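Local coordinates for HRDC domain-containing protein (Bifidobacterium adolescentis ATCC 15703, PDB 3CYM) that is not yet characterised in function, but is probably a 3'-5' exonuclease of the ribonuclease D type that binds nucleic acid, at residues L257-S260 with D261-I265; L323-P326 with P327-P331. One frame throughout, in Å; residues are numbered along the deposited sequence.

Contact 1. Residues L257-S260 with D261-I265; sequences LLLS and DSSII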
loop_
_atom_site.group_PDB
_atom_site.type_symbol
_atom_site.label_atom_id
_atom_site.label_comp_id
_atom_site.label_asym_id
_atom_site.label_seq_id
_atom_site.Cartn_x
_atom_site.Cartn_y
_atom_site.Cartn_z
ATOM N N LEU A 257 -17.748 -5.066 -5.215
ATOM C CA LEU A 257 -19.052 -4.422 -5.312
ATOM C C LEU A 257 -19.864 -5.018 -6.461
ATOM O O LEU A 257 -21.095 -4.993 -6.445
ATOM C CB LEU A 257 -18.910 -2.899 -5.455
ATOM C CG LEU A 257 -18.586 -2.123 -4.171
ATOM C CD1 LEU A 257 -18.091 -0.719 -4.472
ATOM C CD2 LEU A 257 -19.805 -2.069 -3.264
ATOM N N LEU A 258 -19.168 -5.568 -7.452
ATOM C CA LEU A 258 -19.820 -6.186 -8.605
ATOM C C LEU A 258 -20.251 -7.617 -8.325
ATOM O O LEU A 258 -21.295 -8.068 -8.791
ATOM C CB LEU A 258 -18.887 -6.157 -9.813
ATOM C CG LEU A 258 -18.582 -4.775 -10.379
ATOM C CD1 LEU A 258 -17.902 -4.931 -11.728
ATOM C CD2 LEU A 258 -19.861 -3.921 -10.501
ATOM N N LEU A 259 -19.424 -8.327 -7.568
ATOM C CA LEU A 259 -19.652 -9.724 -7.249
ATOM C C LEU A 259 -18.824 -10.056 -6.008
ATOM O O LEU A 259 -17.616 -9.783 -5.956
ATOM C CB LEU A 259 -19.276 -10.616 -8.450
ATOM C CG LEU A 259 -19.505 -12.129 -8.388
ATOM C CD1 LEU A 259 -20.986 -12.484 -8.390
ATOM C CD2 LEU A 259 -18.794 -12.798 -9.548
ATOM N N SER A 260 -19.486 -10.624 -5.006
ATOM C CA SER A 260 -18.840 -11.022 -3.769
ATOM C C SER A 260 -17.990 -12.278 -3.948
ATOM O O SER A 260 -18.208 -13.062 -4.876
ATOM C CB SER A 260 -19.897 -11.288 -2.706
ATOM O OG SER A 260 -20.629 -12.457 -3.027
ATOM N N ASP A 261 -17.039 -12.467 -3.036
ATOM C CA ASP A 261 -16.234 -13.685 -2.967
ATOM C C ASP A 261 -17.061 -14.892 -2.524
ATOM O O ASP A 261 -16.835 -15.997 -3.005
ATOM C CB ASP A 261 -15.049 -13.491 -2.021
ATOM C CG ASP A 261 -13.949 -12.626 -2.620
ATOM O OD1 ASP A 261 -14.129 -12.094 -3.735
ATOM O OD2 ASP A 261 -12.888 -12.484 -1.972
ATOM N N SER A 262 -18.016 -14.671 -1.619
ATOM C CA SER A 262 -18.967 -15.707 -1.194
ATOM C C SER A 262 -19.732 -16.292 -2.364
ATOM O O SER A 262 -19.864 -17.507 -2.440
ATOM C CB SER A 262 -19.984 -15.162 -0.185
ATOM O OG SER A 262 -19.346 -14.510 0.894
ATOM N N SER A 263 -20.233 -15.428 -3.256
ATOM C CA SER A 263 -20.955 -15.854 -4.468
ATOM C C SER A 263 -20.087 -16.700 -5.374
ATOM O O SER A 263 -20.528 -17.753 -5.814
ATOM C CB SER A 263 -21.483 -14.670 -5.282
ATOM O OG SER A 263 -22.515 -13.993 -4.585
ATOM N N ILE A 264 -18.868 -16.219 -5.640
ATOM C CA ILE A 264 -17.849 -16.936 -6.421
ATOM C C ILE A 264 -17.587 -18.351 -5.880
ATOM O O ILE A 264 -17.703 -19.328 -6.623
ATOM C CB ILE A 264 -16.512 -16.131 -6.511
ATOM C CG1 ILE A 264 -16.697 -14.866 -7.352
ATOM C CG2 ILE A 264 -15.385 -16.977 -7.107
ATOM C CD1 ILE A 264 -15.532 -13.907 -7.299
ATOM N N ILE A 265 -17.263 -18.450 -4.589
ATOM C CA ILE A 265 -17.035 -19.744 -3.926
ATOM C C ILE A 265 -18.297 -20.618 -3.959
ATOM O O ILE A 265 -18.226 -21.808 -4.259
ATOM C CB ILE A 265 -16.497 -19.552 -2.469
ATOM C CG1 ILE A 265 -15.148 -18.807 -2.468
ATOM C CG2 ILE A 265 -16.383 -20.879 -1.716
ATOM C CD1 ILE A 265 -14.024 -19.504 -3.211
HETATM O O HOH W 1 -22.305 -11.359 -5.181
#
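Ser260 and Ser263 face each other across the first turn of helix 261-270, where Ser260 OG and Ser263 OG lie 2.9 Å apart. The OG of Ser260 sits between its own backbone N and carbonyl carbon (chi1 69°), and from there it reaches forward to accept the amide hydrogen of Ser263, with Ser263 N to Ser260 OG 3.0 Å and an N-H...O angle of 157°. The hydroxyl of Ser263 meets water 1 at 2.7 Å from OG; the same water accepts from Ser260 N. A second partner, Ser283, also bonds to the Ser263 hydroxyl, so this buried hydroxyl has both a water and a serine partner.

The arrangement is a serine N-cap, here starting a helix of the HRDC domain: a short side chain ending in oxygen can stand in for the carbonyl that the first turn lacks. The backbone O of Ser260 adds a weak bond from Ile264 N, 3.3 Å away but nearly straight.

Beside the cap, the side chains of Leu259 and Ile264 pass each other at a slant. With CG anti to its backbone N (chi1 -176°), Leu259 extends its two methyls along the helix start: CD2 lies 3.7 Å from Ile264 CG1, and CD1 rests 3.8 Å from Ser263 CB. Two branched apolar chains suit this buried flank, where Ile264 also packs on Val237 and Leu240 of helix 231-250. Asp261 turns its carboxylate elsewhere, forming a salt bridge to Arg244 through OD1 and accepting from Ser222 N through OD2.

Contact 2. Residues L323-P326 with P327-P331; sequences LALP and PSEWP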
loop_
_atom_site.group_PDB
_atom_site.type_symbol
_atom_site.label_atom_id
_atom_site.label_comp_id
_atom_site.label_asym_id
_atom_site.label_seq_id
_atom_site.Cartn_x
_atom_site.Cartn_y
_atom_site.Cartn_z
ATOM N N LEU A 323 -17.030 -24.386 -17.176
ATOM C CA LEU A 323 -17.461 -25.780 -17.115
ATOM C C LEU A 323 -17.294 -26.493 -18.467
ATOM O O LEU A 323 -17.435 -27.715 -18.552
ATOM C CB LEU A 323 -18.922 -25.880 -16.623
ATOM C CG LEU A 323 -19.237 -25.673 -15.130
ATOM C CD1 LEU A 323 -20.723 -25.494 -14.889
ATOM C CD2 LEU A 323 -18.714 -26.819 -14.261
ATOM N N ALA A 324 -17.005 -25.727 -19.517
ATOM C CA ALA A 324 -16.756 -26.281 -20.848
ATOM C C ALA A 324 -15.257 -26.485 -21.105
ATOM O O ALA A 324 -14.862 -26.963 -22.174
ATOM C CB ALA A 324 -17.368 -25.388 -21.919
ATOM N N LEU A 325 -14.431 -26.114 -20.126
ATOM C CA LEU A 325 -12.981 -26.287 -20.204
ATOM C C LEU A 325 -12.572 -27.753 -20.147
ATOM O O LEU A 325 -13.111 -28.506 -19.333
ATOM C CB LEU A 325 -12.280 -25.558 -19.053
ATOM C CG LEU A 325 -11.919 -24.087 -19.194
ATOM C CD1 LEU A 325 -11.047 -23.711 -18.013
ATOM C CD2 LEU A 325 -11.183 -23.839 -20.486
ATOM N N PRO A 326 -11.610 -28.155 -21.004
ATOM C CA PRO A 326 -11.001 -29.480 -20.893
ATOM C C PRO A 326 -10.282 -29.584 -19.548
ATOM O O PRO A 326 -9.627 -28.623 -19.141
ATOM C CB PRO A 326 -9.985 -29.502 -22.043
ATOM C CG PRO A 326 -10.437 -28.435 -22.991
ATOM C CD PRO A 326 -11.039 -27.380 -22.123
ATOM N N PRO A 327 -10.435 -30.723 -18.846
ATOM C CA PRO A 327 -9.804 -30.972 -17.544
ATOM C C PRO A 327 -8.292 -30.705 -17.495
ATOM O O PRO A 327 -7.762 -30.365 -16.440
ATOM C CB PRO A 327 -10.102 -32.452 -17.293
ATOM C CG PRO A 327 -11.366 -32.686 -18.017
ATOM C CD PRO A 327 -11.276 -31.859 -19.261
ATOM N N SER A 328 -7.627 -30.823 -18.641
ATOM C CA SER A 328 -6.199 -30.562 -18.759
ATOM C C SER A 328 -5.869 -29.067 -18.782
ATOM O O SER A 328 -4.703 -28.684 -18.922
ATOM C CB SER A 328 -5.652 -31.249 -20.014
ATOM O OG SER A 328 -6.234 -30.719 -21.200
ATOM N N GLU A 329 -6.891 -28.225 -18.647
ATOM C CA GLU A 329 -6.691 -26.776 -18.601
ATOM C C GLU A 329 -7.020 -26.167 -17.241
ATOM O O GLU A 329 -6.749 -24.987 -17.012
ATOM C CB GLU A 329 -7.474 -26.074 -19.707
ATOM C CG GLU A 329 -6.788 -26.127 -21.060
ATOM C CD GLU A 329 -7.543 -25.360 -22.122
ATOM O OE1 GLU A 329 -7.632 -24.118 -22.013
ATOM O OE2 GLU A 329 -8.031 -26.001 -23.075
ATOM N N TRP A 330 -7.602 -26.977 -16.355
ATOM C CA TRP A 330 -7.837 -26.586 -14.970
ATOM C C TRP A 330 -6.509 -26.331 -14.268
ATOM O O TRP A 330 -5.548 -27.078 -14.468
ATOM C CB TRP A 330 -8.595 -27.672 -14.199
ATOM C CG TRP A 330 -9.914 -28.085 -14.773
ATOM C CD1 TRP A 330 -10.695 -27.389 -15.654
ATOM C CD2 TRP A 330 -10.632 -29.292 -14.467
ATOM N NE1 TRP A 330 -11.840 -28.101 -15.939
ATOM C CE2 TRP A 330 -11.831 -29.268 -15.219
ATOM C CE3 TRP A 330 -10.375 -30.393 -13.638
ATOM C CZ2 TRP A 330 -12.768 -30.307 -15.170
ATOM C CZ3 TRP A 330 -11.311 -31.423 -13.586
ATOM C CH2 TRP A 330 -12.495 -31.370 -14.347
ATOM N N PRO A 331 -6.447 -25.276 -13.441
ATOM C CA PRO A 331 -5.251 -24.975 -12.665
ATOM C C PRO A 331 -5.108 -25.940 -11.488
ATOM O O PRO A 331 -6.061 -26.650 -11.168
ATOM C CB PRO A 331 -5.525 -23.558 -12.165
ATOM C CG PRO A 331 -6.998 -23.518 -12.021
ATOM C CD PRO A 331 -7.519 -24.295 -13.187
HETATM O O HOH W 2 -14.326 -27.666 -17.246
#
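Pro326 and Glu329 are joined through the backbone: Glu329 N donates to Pro326 O at 2.8 Å, approaching from above the carbonyl plane, 41° out of it. A bridge of water makes the second polar link. Water 2 donates to Leu325 O (2.6 Å) and accepts from Trp330 NE1 (2.8 Å), lying in the plane of the indole at its edge, so the water links the ring N-H to the Leu325 carbonyl.

This is a type I beta turn with Pro327 and Ser328 at its two central positions, in the loop after helix 312-323. The ring of Pro327 holds phi near the -51° suited to the first central position, where lacking an N-H costs nothing because that nitrogen donates no turn bond.

The remaining contacts are nonpolar or mixed. Trp330 folds back over the turn, and Pro327 CA stands 3.5 Å above the ring plane, over its centre, while Leu325 CB comes to 4.2 Å from Trp330 CD1. An alanine in place of Trp330 would probably leave water 2 without its indole donor and uncover Pro327, opening a gap beside Leu325. On this exposed loop the long charged chain of Glu329 runs alongside the carbons of Pro326, both pointing the same way; its CG lies beside the backbone N (chi1 -80°), which carries Glu329 OE2 to 3.4 Å from Pro326 CG. The side chains of Glu329 and Leu325 cross at about a right angle, Glu329 OE1 lying 3.9 Å from Leu325 CD2.

In the fold
Both contacts are local, so neither closes a long loop, and they follow in series without nesting or crossing. From the N terminus the chain first builds the exonuclease-family region and then helix 231-250. Contact 1 comes next, at the short link from helix 255-258 into helix 261-270. After several further helices, the chain leaves helix 312-323 and makes the turn of contact 2 before an unmodelled stretch. Their centres are about 22 Å apart and their nearest atoms about 11 Å, without touching. Helix 231-250 is the common neighbour: Ile264 packs on it in contact 1, while Leu325 and Trp330 reach Arg238 and Gln232 from contact 2.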